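Local coordinates for protein putative oxidoreductase (Bacteroides fragilis NCTC 9343, PDB 3FHL) that probably acts as a nucleotide-dependent oxidoreductase of the Gfo/Idh/MocA family, with an NAD-binding Rossmann domain and a C-terminal alpha/beta domain, at residues C[100-103]-C[104-108]; C[131-134]-C[135-139]; C[235-238]-C[239-243]; C[262-266]-C[267-271]; C[308-311]-C[312-316]. All blocks are in the same frame, centred on the assembly; numbering follows the deposited sequence.

Contact 1 (C[100-103]-C[104-108]); sequences STTK and QGEEL
A capping box formed by T101 and Q104 opens helix 102-115. This helix is the crossover of the beta-alpha-beta unit between strands 91-95 and 119-122 of the Rossmann fold. T101 is the N-cap. Its OG1 accepts from Q104 N at 3.2 Å, with a fairly straight N-H...O angle of 162°. The T101 hydroxyl lies between the backbone N and the carbonyl carbon (chi1 81°), which turns it to Q104 N.

Q104 answers with its side chain. CG lies anti to its own carbonyl carbon (chi1 -78°), and the chain then runs extended back over the helix start. On the way CG passes T101 OG1 at 3.4 Å, and the two side chains cross at about a right angle. The amide oxygen OE1 is the hub of the far end. S100 OG donates to Q104 OE1 at 2.7 Å, coming from above the carbonyl plane rather than along a lone pair. T101 N to Q104 OE1, though weak, is the return bond of the box, and S100 N adds another weak one. One side-chain oxygen thus ties down the two residues that lead into the helix.

The regular backbone pattern starts at once, with G105 N bonded to T101 O. Around the cap, T101 O also takes a bond from T99 OG1. The side chain of Q104 packs on Y79 of helix 78-87, and E107 OE1 bonds to the hydroxyl of Y79. The methyl CG2 of T102 approaches E106 CD at 4.2 Å, while E106 N bonds to T102 O at 2.8 Å.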
# COMPACT_ATOMS: atom_id res chain seq x y z
N SER C 100 -27.56 -7.60 13.87
CA SER C 100 -27.85 -6.49 12.97
C SER C 100 -27.40 -5.15 13.55
O SER C 100 -27.03 -4.25 12.81
CB SER C 100 -29.33 -6.47 12.59
OG SER C 100 -30.15 -6.14 13.69
N THR C 101 -27.42 -5.03 14.88
CA THR C 101 -26.94 -3.82 15.57
C THR C 101 -25.97 -4.12 16.71
O THR C 101 -25.97 -5.23 17.25
CB THR C 101 -28.11 -2.93 16.14
OG1 THR C 101 -28.55 -3.45 17.40
CG2 THR C 101 -29.29 -2.82 15.17
N THR C 102 -25.17 -3.12 17.07
CA THR C 102 -24.20 -3.20 18.17
C THR C 102 -24.88 -3.39 19.54
O THR C 102 -24.39 -4.15 20.38
CB THR C 102 -23.29 -1.95 18.19
OG1 THR C 102 -22.55 -1.89 16.96
CG2 THR C 102 -22.29 -1.98 19.36
N LYS C 103 -26.01 -2.70 19.73
CA LYS C 103 -26.81 -2.79 20.95
C LYS C 103 -27.32 -4.21 21.21
O LYS C 103 -27.32 -4.68 22.34
CB LYS C 103 -27.98 -1.81 20.86
CG LYS C 103 -28.67 -1.50 22.18
CD LYS C 103 -29.76 -0.46 21.99
CE LYS C 103 -30.42 -0.06 23.31
NZ LYS C 103 -31.40 1.05 23.12
N GLN C 104 -27.76 -4.89 20.14
CA GLN C 104 -28.19 -6.28 20.17
C GLN C 104 -27.04 -7.22 20.55
O GLN C 104 -27.22 -8.18 21.31
CB GLN C 104 -28.71 -6.69 18.80
CG GLN C 104 -30.12 -6.22 18.46
CD GLN C 104 -30.53 -6.67 17.07
OE1 GLN C 104 -29.69 -7.03 16.25
NE2 GLN C 104 -31.83 -6.65 16.80
N GLY C 105 -25.86 -6.93 20.00
CA GLY C 105 -24.65 -7.67 20.31
C GLY C 105 -24.22 -7.51 21.75
O GLY C 105 -23.90 -8.51 22.42
N GLU C 106 -24.23 -6.28 22.25
CA GLU C 106 -23.93 -6.02 23.67
C GLU C 106 -24.92 -6.73 24.60
O GLU C 106 -24.53 -7.22 25.66
CB GLU C 106 -23.86 -4.52 23.96
CG GLU C 106 -22.65 -3.84 23.31
CD GLU C 106 -22.61 -2.33 23.51
OE1 GLU C 106 -23.69 -1.69 23.61
OE2 GLU C 106 -21.49 -1.77 23.54
N GLU C 107 -26.19 -6.78 24.18
CA GLU C 107 -27.24 -7.49 24.93
C GLU C 107 -26.98 -9.00 25.04
O GLU C 107 -27.11 -9.58 26.13
CB GLU C 107 -28.60 -7.24 24.28
CG GLU C 107 -29.78 -7.78 25.10
CD GLU C 107 -31.07 -7.84 24.30
OE1 GLU C 107 -31.19 -7.12 23.29
OE2 GLU C 107 -31.97 -8.62 24.69
N LEU C 108 -26.61 -9.62 23.92
CA LEU C 108 -26.29 -11.05 23.89
C LEU C 108 -25.10 -11.41 24.75
O LEU C 108 -25.12 -12.43 25.46
CB LEU C 108 -26.06 -11.51 22.45
CG LEU C 108 -27.30 -11.59 21.56
CD1 LEU C 108 -26.92 -12.20 20.22
CD2 LEU C 108 -28.41 -12.38 22.23

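Contact 2 (C[131-134]-C[135-139]); sequences FLTV and RDILA
F131 and R135 meet one turn apart on helix 129-139, an alpha-helix that packs against helix 180-191 and strands 244-248 and 252-255. The R135 methylene CG lies over one face of the F131 ring, 4.1 Å above its plane and offset toward the rim. The chain then bends at chi3 (96°), which brings NH1 to 3.8 Å from F131 CE2. The guanidinium is inclined to the ring, with 62° between the planes, so the two groups do not stack flat. Both the methylenes and NH1 of the arginine touch the ring, with NH1 nearest.

Two further pairs touch through carbon atoms. V134 CG1 and L138 CD1 lie side by side at 3.9 Å and point the same way. T133 turns its methyl CG2 to I137 CD1 at 3.7 Å. CG2 is placed there by lying anti to the backbone N, and this puts OG1 on the other branch, where it bonds to A129 O and to I303 N.

A second shell holds these groups. L190 touches F131, V134 and R135. F244 touches F131 and V134, L246 meets V134 and L138, and Y253 packs on T133 and I137. D136 is fixed by its carboxylate: OD1 forms a salt bridge with K140 and OD2 a hydrogen bond with Y300.

Beneath the side chains the backbone is a regular alpha-helix. R135 N bonds to F131 O at 2.9 Å, and L138 N bonds to V134 O at 3.0 Å with an N-H...O angle of 165°.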
# COMPACT_ATOMS: atom_id res chain seq x y z
N PHE C 131 -1.44 -16.31 8.22
CA PHE C 131 -1.51 -15.60 9.51
C PHE C 131 -0.87 -16.37 10.67
O PHE C 131 -0.15 -15.80 11.51
CB PHE C 131 -2.95 -15.25 9.84
CG PHE C 131 -3.11 -14.44 11.10
CD1 PHE C 131 -2.60 -13.14 11.17
CD2 PHE C 131 -3.78 -14.96 12.19
CE1 PHE C 131 -2.74 -12.39 12.32
CE2 PHE C 131 -3.93 -14.20 13.37
CZ PHE C 131 -3.42 -12.91 13.42
N LEU C 132 -1.14 -17.68 10.74
CA LEU C 132 -0.46 -18.55 11.71
C LEU C 132 1.05 -18.51 11.55
O LEU C 132 1.79 -18.54 12.53
CB LEU C 132 -0.97 -20.00 11.58
CG LEU C 132 -2.40 -20.26 12.08
CD1 LEU C 132 -2.77 -21.72 11.85
CD2 LEU C 132 -2.56 -19.92 13.56
N THR C 133 1.52 -18.43 10.30
CA THR C 133 2.94 -18.33 10.05
C THR C 133 3.46 -16.97 10.49
O THR C 133 4.51 -16.90 11.12
CB THR C 133 3.26 -18.57 8.57
OG1 THR C 133 2.72 -19.85 8.18
CG2 THR C 133 4.75 -18.58 8.35
N VAL C 134 2.71 -15.91 10.21
CA VAL C 134 3.06 -14.56 10.72
C VAL C 134 3.21 -14.58 12.25
O VAL C 134 4.22 -14.12 12.77
CB VAL C 134 2.04 -13.47 10.25
CG1 VAL C 134 2.19 -12.15 11.07
CG2 VAL C 134 2.18 -13.20 8.74
N ARG C 135 2.24 -15.15 12.97
CA ARG C 135 2.35 -15.27 14.44
C ARG C 135 3.65 -15.98 14.87
O ARG C 135 4.33 -15.53 15.80
CB ARG C 135 1.12 -15.98 15.03
CG ARG C 135 -0.22 -15.28 14.86
CD ARG C 135 -1.26 -15.85 15.85
NE ARG C 135 -1.34 -15.02 17.06
CZ ARG C 135 -2.47 -14.57 17.61
NH1 ARG C 135 -3.67 -14.90 17.10
NH2 ARG C 135 -2.41 -13.80 18.69
N ASP C 136 3.99 -17.06 14.16
CA ASP C 136 5.21 -17.83 14.38
C ASP C 136 6.50 -17.01 14.20
O ASP C 136 7.38 -17.06 15.06
CB ASP C 136 5.25 -19.04 13.44
CG ASP C 136 6.31 -20.06 13.82
OD1 ASP C 136 6.35 -20.46 15.00
OD2 ASP C 136 7.11 -20.47 12.94
N ILE C 137 6.57 -16.25 13.10
CA ILE C 137 7.72 -15.37 12.80
C ILE C 137 7.90 -14.32 13.89
O ILE C 137 9.01 -14.06 14.34
CB ILE C 137 7.52 -14.70 11.41
CG1 ILE C 137 7.88 -15.69 10.30
CG2 ILE C 137 8.35 -13.42 11.26
CD1 ILE C 137 6.94 -15.65 9.17
N LEU C 138 6.79 -13.75 14.34
CA LEU C 138 6.82 -12.74 15.40
C LEU C 138 7.18 -13.35 16.76
O LEU C 138 7.99 -12.77 17.51
CB LEU C 138 5.48 -12.01 15.48
CG LEU C 138 5.08 -11.20 14.22
CD1 LEU C 138 3.66 -10.69 14.37
CD2 LEU C 138 6.06 -10.07 13.93
N ALA C 139 6.60 -14.50 17.07
CA ALA C 139 6.92 -15.27 18.29
C ALA C 139 8.43 -15.56 18.40
O ALA C 139 9.02 -15.46 19.47
CB ALA C 139 6.11 -16.59 18.32

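Contact 3 (C[235-238]-C[239-243]); sequences YLMR and EAEPR
M237 and E241 meet across the bend of a connecting loop between strands 228-234 and 244-248 of the mixed sheet, at the interface with the second subunit. This is the close-packed part of the contact. The thioether tip of M237 comes up against the E241 carboxylate, with CE 3.5 Å from both OE1 and OE2. The sulfur SD stands a little farther back, 3.9 Å from E241 CD. The methionine chain is extended beyond CG and crosses the glutamate chain at about a right angle. The methyl CE makes the closest approach, with the sulfur just behind it.

The acid is held from beyond the loop. E241 OE1 forms a salt bridge with K232, and OE2 a hydrogen bond with H247 NE2 of the second subunit. Both partners hold the carboxylate in position, and K232 probably offsets its charge beside the apolar methyl. M237 itself packs on A154 of strand 146-154 and on E148 of the second subunit.

Within the loop itself the turn at R238 and E239 is looser; its outer groups are held by the second subunit. No direct hydrogen bond joins the two halves of the loop. R238 leads outward with CG anti to the backbone N (chi1 -162°), and its extended chain carries NH1 to L250 O of the second subunit. E239 also reaches that subunit, with OE1 bonded to H288 ND1 and the backbone N to S252 OG. A water bridges the turn. It accepts from A240 N at 3.0 Å and gives a weak bond to R238 O at 3.4 Å.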
# COMPACT_ATOMS: atom_id res chain seq x y z
N TYR C 235 -10.54 -5.13 -5.76
CA TYR C 235 -10.96 -6.01 -6.85
C TYR C 235 -10.26 -5.69 -8.17
O TYR C 235 -10.55 -6.30 -9.19
CB TYR C 235 -12.47 -5.97 -7.02
CG TYR C 235 -13.21 -7.01 -6.20
CD1 TYR C 235 -13.02 -8.37 -6.43
CD2 TYR C 235 -14.09 -6.62 -5.20
CE1 TYR C 235 -13.70 -9.32 -5.69
CE2 TYR C 235 -14.79 -7.57 -4.46
CZ TYR C 235 -14.58 -8.92 -4.70
OH TYR C 235 -15.26 -9.85 -3.95
N LEU C 236 -9.34 -4.73 -8.15
CA LEU C 236 -8.57 -4.41 -9.36
C LEU C 236 -7.07 -4.42 -9.10
O LEU C 236 -6.43 -3.36 -9.04
CB LEU C 236 -9.03 -3.08 -9.95
CG LEU C 236 -10.38 -3.07 -10.67
CD1 LEU C 236 -10.66 -1.64 -11.16
CD2 LEU C 236 -10.42 -4.08 -11.84
N MET C 237 -6.54 -5.62 -8.88
CA MET C 237 -5.10 -5.83 -8.70
C MET C 237 -4.74 -7.06 -9.52
O MET C 237 -4.55 -8.16 -8.96
CB MET C 237 -4.70 -6.04 -7.23
CG MET C 237 -4.86 -4.86 -6.30
SD MET C 237 -4.21 -5.14 -4.62
CE MET C 237 -4.33 -3.48 -3.97
N ARG C 238 -4.66 -6.89 -10.84
CA ARG C 238 -4.36 -8.01 -11.74
C ARG C 238 -3.07 -8.71 -11.37
O ARG C 238 -3.00 -9.94 -11.41
CB ARG C 238 -4.36 -7.60 -13.22
CG ARG C 238 -4.48 -8.83 -14.12
CD ARG C 238 -4.93 -8.52 -15.52
NE ARG C 238 -5.46 -9.73 -16.14
CZ ARG C 238 -6.20 -9.76 -17.24
NH1 ARG C 238 -6.51 -8.64 -17.88
NH2 ARG C 238 -6.64 -10.92 -17.71
N GLU C 239 -2.06 -7.93 -11.01
CA GLU C 239 -0.88 -8.50 -10.40
C GLU C 239 -0.99 -8.20 -8.91
O GLU C 239 -1.05 -7.05 -8.49
CB GLU C 239 0.39 -7.91 -11.01
CG GLU C 239 1.68 -8.46 -10.39
CD GLU C 239 1.93 -9.93 -10.71
OE1 GLU C 239 1.31 -10.49 -11.65
OE2 GLU C 239 2.78 -10.52 -10.01
N ALA C 240 -1.04 -9.27 -8.12
CA ALA C 240 -1.38 -9.19 -6.73
C ALA C 240 -0.26 -8.55 -5.93
O ALA C 240 0.91 -8.85 -6.12
CB ALA C 240 -1.68 -10.59 -6.19
N GLU C 241 -0.64 -7.65 -5.03
CA GLU C 241 0.27 -7.20 -3.98
C GLU C 241 0.42 -8.32 -2.94
O GLU C 241 -0.41 -9.23 -2.90
CB GLU C 241 -0.27 -5.90 -3.36
CG GLU C 241 0.02 -4.72 -4.25
CD GLU C 241 -0.76 -3.46 -3.92
OE1 GLU C 241 -1.07 -3.19 -2.74
OE2 GLU C 241 -1.05 -2.71 -4.88
N PRO C 242 1.48 -8.28 -2.09
CA PRO C 242 1.64 -9.36 -1.12
C PRO C 242 0.44 -9.47 -0.17
O PRO C 242 -0.18 -8.46 0.15
CB PRO C 242 2.86 -8.93 -0.31
CG PRO C 242 3.63 -8.03 -1.26
CD PRO C 242 2.59 -7.31 -2.03
N ARG C 243 0.13 -10.70 0.24
CA ARG C 243 -0.84 -10.95 1.28
C ARG C 243 -0.33 -10.35 2.59
O ARG C 243 -1.07 -9.69 3.31
CB ARG C 243 -1.09 -12.47 1.42
CG ARG C 243 -1.97 -12.88 2.62
CD ARG C 243 -3.45 -12.58 2.42
NE ARG C 243 -4.18 -12.70 3.69
CZ ARG C 243 -4.27 -11.74 4.60
NH1 ARG C 243 -4.96 -11.94 5.72
NH2 ARG C 243 -3.67 -10.57 4.40
O HOH W 1 -1.44 -12.03 -9.28

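Contact 4 (C[262-266]-C[267-271]); sequences EAALL and AGEIP
The backbone of A264 to E269 leaves the helix through G268, whose phi is positive (90°), and two bonds lead back into the last turn. E269 N donates to A264 O at 3.0 Å, with an N-H...O angle of 164°. G268 N gives a weaker bond to L265 O at 3.1 Å. One step earlier, A267 N still makes the ordinary helical bond to A263 O. G268, with no side chain, takes the positive phi easily.

After the turn the chain folds back beside the helix end. The extended side chain of E269 lies alongside A264, with OE1 3.6 Å and CD 3.8 Å from A264 CB. This is packing on a methyl group, and the charge is met by a salt bridge from OE1 to R273.

On the buried side L265 reaches the loop with one branch. Its CD2 touches P271 CG at 4.0 Å, and the two side chains cross at about a right angle. CD2 also lies 3.9 Å from E269 O. F24 of helix 15-27 and W276 pack on both L265 and P271, so this small apolar cluster sits against a helix of the Rossmann domain. The backbone bonds form a Schellman motif that ends helix 261-266 and starts the loop toward strand 286-291.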
# COMPACT_ATOMS: atom_id res chain seq x y z
N GLU C 262 -10.38 -23.39 2.22
CA GLU C 262 -11.77 -23.18 1.82
C GLU C 262 -12.09 -23.83 0.47
O GLU C 262 -13.16 -24.43 0.31
CB GLU C 262 -12.12 -21.68 1.80
CG GLU C 262 -13.58 -21.40 1.47
CD GLU C 262 -13.94 -19.92 1.42
OE1 GLU C 262 -13.12 -19.08 1.84
OE2 GLU C 262 -15.06 -19.60 0.96
N ALA C 263 -11.16 -23.74 -0.48
CA ALA C 263 -11.31 -24.44 -1.76
C ALA C 263 -11.37 -25.97 -1.60
O ALA C 263 -12.20 -26.63 -2.23
CB ALA C 263 -10.19 -24.05 -2.73
N ALA C 264 -10.50 -26.53 -0.76
CA ALA C 264 -10.48 -27.97 -0.53
C ALA C 264 -11.77 -28.41 0.13
O ALA C 264 -12.39 -29.40 -0.28
CB ALA C 264 -9.28 -28.38 0.30
N LEU C 265 -12.21 -27.64 1.13
CA LEU C 265 -13.46 -27.93 1.82
C LEU C 265 -14.69 -27.79 0.93
O LEU C 265 -15.63 -28.57 1.06
CB LEU C 265 -13.61 -27.06 3.06
CG LEU C 265 -12.63 -27.32 4.20
CD1 LEU C 265 -12.60 -26.10 5.12
CD2 LEU C 265 -12.95 -28.61 4.99
N LEU C 266 -14.68 -26.80 0.03
CA LEU C 266 -15.76 -26.60 -0.95
C LEU C 266 -15.81 -27.79 -1.92
O LEU C 266 -16.89 -28.21 -2.33
CB LEU C 266 -15.54 -25.29 -1.73
CG LEU C 266 -16.65 -24.44 -2.38
CD1 LEU C 266 -17.38 -25.12 -3.54
CD2 LEU C 266 -17.65 -23.89 -1.36
N ALA C 267 -14.65 -28.33 -2.26
CA ALA C 267 -14.54 -29.52 -3.11
C ALA C 267 -14.97 -30.80 -2.40
O ALA C 267 -15.10 -31.84 -3.04
CB ALA C 267 -13.12 -29.67 -3.63
N GLY C 268 -15.15 -30.72 -1.08
CA GLY C 268 -15.59 -31.87 -0.27
C GLY C 268 -14.48 -32.74 0.29
O GLY C 268 -14.71 -33.90 0.64
N GLU C 269 -13.27 -32.20 0.38
CA GLU C 269 -12.16 -32.94 0.96
C GLU C 269 -12.30 -33.02 2.47
O GLU C 269 -12.72 -32.05 3.12
CB GLU C 269 -10.82 -32.31 0.58
CG GLU C 269 -10.59 -32.32 -0.93
CD GLU C 269 -9.23 -31.78 -1.32
OE1 GLU C 269 -8.31 -31.81 -0.48
OE2 GLU C 269 -9.09 -31.35 -2.49
N ILE C 270 -11.99 -34.19 3.03
CA ILE C 270 -12.13 -34.44 4.46
C ILE C 270 -10.89 -33.88 5.15
O ILE C 270 -9.77 -34.24 4.78
CB ILE C 270 -12.32 -35.95 4.77
CG1 ILE C 270 -13.67 -36.43 4.23
CG2 ILE C 270 -12.21 -36.23 6.28
CD1 ILE C 270 -13.78 -37.94 4.09
N PRO C 271 -11.09 -32.98 6.12
CA PRO C 271 -9.95 -32.33 6.77
C PRO C 271 -9.10 -33.16 7.74
O PRO C 271 -8.17 -32.61 8.34
CB PRO C 271 -10.58 -31.12 7.48
CG PRO C 271 -12.00 -31.47 7.66
CD PRO C 271 -12.39 -32.46 6.60

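Contact 5 (C[308-311]-C[312-316]); sequences GGFY and QNIYE
This is a buried contact of side chains one turn apart at the start of helix 309-320, which packs against strands 68-71 and 91-95 of the parallel Rossmann sheet. I314 lies next to two aromatic rings, those of F310 and Y311. It is modelled in two conformers. In one of them CG1 lies anti to the carbonyl carbon (chi1 -74°), and CD1 reaches back along the helix to meet both rings obliquely. Its 3.4 Å approach to F310 CE2 is therefore doubtful. The rings also meet each other: F310 CD2 stands over the centre of the Y311 ring, 3.7 Å above its plane.

The sheet closes this cluster. V93 packs on F310 and I314, L68 on I314 and V70 on Y311. Y122 meets F310 edge-to-face, and the hydroxyl of Y311 bonds to H21 ND1 of helix 15-27.

Q312 and N313 bring polar side chains to the same turns. Q312 bends at chi2 and donates from NE2 to E316 OE2, meeting the carboxylate on its anti side, while its OE1 bonds to N28. N313 is held by its amide, with ND2 on P323 O and OD1 on E325 N. Q312 N bonds to G308 O at 3.0 Å. I314 N donates to F310 O at 3.2 Å, and a water donates to that same oxygen at 3.1 Å and to N313 OD1 at 2.9 Å.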
# COMPACT_ATOMS: atom_id res chain seq x y z
N GLY C 308 -9.81 -26.29 11.88
CA GLY C 308 -10.23 -27.15 12.99
C GLY C 308 -9.86 -26.58 14.35
O GLY C 308 -10.49 -26.92 15.36
N GLY C 309 -8.88 -25.68 14.35
CA GLY C 309 -8.39 -25.02 15.57
C GLY C 309 -9.44 -24.20 16.28
O GLY C 309 -9.33 -23.97 17.50
N PHE C 310 -10.44 -23.74 15.54
CA PHE C 310 -11.54 -22.98 16.12
C PHE C 310 -12.31 -23.85 17.13
O PHE C 310 -12.58 -23.42 18.25
CB PHE C 310 -12.50 -22.47 15.04
CG PHE C 310 -13.73 -21.81 15.60
CD1 PHE C 310 -13.66 -20.50 16.07
CD2 PHE C 310 -14.94 -22.50 15.69
CE1 PHE C 310 -14.79 -19.88 16.59
CE2 PHE C 310 -16.07 -21.88 16.22
CZ PHE C 310 -15.99 -20.57 16.67
N TYR C 311 -12.63 -25.06 16.70
CA TYR C 311 -13.35 -26.05 17.50
C TYR C 311 -12.48 -26.66 18.59
O TYR C 311 -12.94 -26.83 19.72
CB TYR C 311 -14.01 -27.10 16.59
CG TYR C 311 -15.23 -26.51 15.92
CD1 TYR C 311 -16.37 -26.24 16.67
CD2 TYR C 311 -15.22 -26.17 14.56
CE1 TYR C 311 -17.50 -25.67 16.10
CE2 TYR C 311 -16.34 -25.58 13.97
CZ TYR C 311 -17.48 -25.35 14.75
OH TYR C 311 -18.60 -24.78 14.22
N GLN C 312 -11.21 -26.90 18.29
CA GLN C 312 -10.29 -27.38 19.30
C GLN C 312 -10.20 -26.36 20.44
O GLN C 312 -10.21 -26.75 21.62
CB GLN C 312 -8.91 -27.69 18.72
CG GLN C 312 -7.90 -28.29 19.73
CD GLN C 312 -8.29 -29.68 20.25
OE1 GLN C 312 -9.18 -30.35 19.71
NE2 GLN C 312 -7.61 -30.12 21.32
N ASN C 313 -10.16 -25.08 20.10
CA ASN C 313 -10.17 -24.04 21.13
C ASN C 313 -11.45 -24.02 21.97
O ASN C 313 -11.38 -23.82 23.18
CB ASN C 313 -9.91 -22.66 20.53
CG ASN C 313 -10.01 -21.55 21.57
OD1 ASN C 313 -10.89 -20.70 21.50
ND2 ASN C 313 -9.13 -21.60 22.57
N ILE C 314 -12.59 -24.22 21.32
CA ILE C 314 -13.87 -24.27 22.02
C ILE C 314 -13.88 -25.42 23.03
O ILE C 314 -14.30 -25.23 24.19
CB ILE C 314 -15.05 -24.37 21.04
CG1 ILE C 314 -15.25 -23.03 20.36
CG2 ILE C 314 -16.35 -24.83 21.74
CD1 ILE C 314 -16.39 -23.02 19.44
N TYR C 315 -13.36 -26.57 22.61
CA TYR C 315 -13.25 -27.72 23.49
C TYR C 315 -12.37 -27.42 24.70
O TYR C 315 -12.77 -27.68 25.83
CB TYR C 315 -12.75 -28.96 22.73
CG TYR C 315 -12.16 -30.01 23.66
CD1 TYR C 315 -13.00 -30.83 24.44
CD2 TYR C 315 -10.78 -30.17 23.78
CE1 TYR C 315 -12.46 -31.79 25.30
CE2 TYR C 315 -10.24 -31.11 24.65
CZ TYR C 315 -11.08 -31.92 25.40
OH TYR C 315 -10.53 -32.85 26.24
N GLU C 316 -11.19 -26.87 24.45
CA GLU C 316 -10.23 -26.53 25.52
C GLU C 316 -10.78 -25.50 26.49
O GLU C 316 -10.49 -25.53 27.67
CB GLU C 316 -8.88 -26.11 24.94
CG GLU C 316 -8.15 -27.29 24.31
CD GLU C 316 -6.74 -26.98 23.88
OE1 GLU C 316 -6.20 -25.92 24.28
OE2 GLU C 316 -6.17 -27.81 23.14
O HOH W 2 -12.44 -20.43 19.11

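How the contacts relate
The five contacts follow one another along the chain, and none touches another. Contact 1 belongs to the Rossmann domain, on the crossover helix between strands 91-95 and 119-122. Contacts 1 and 2 lie on opposite sides of the chain's centre, with centres about 32 Å apart. Contact 2 sits on helix 129-139, packed against the mixed sheet. Contact 3 joins two strands of that sheet and comes within about 6 Å of contact 2 at the nearest atoms. Contacts 4 and 5 both pack on helix 15-27, with centres about 19 Å apart. Later parts of the chain thus return to the Rossmann domain, while contact 3 meets the second subunit.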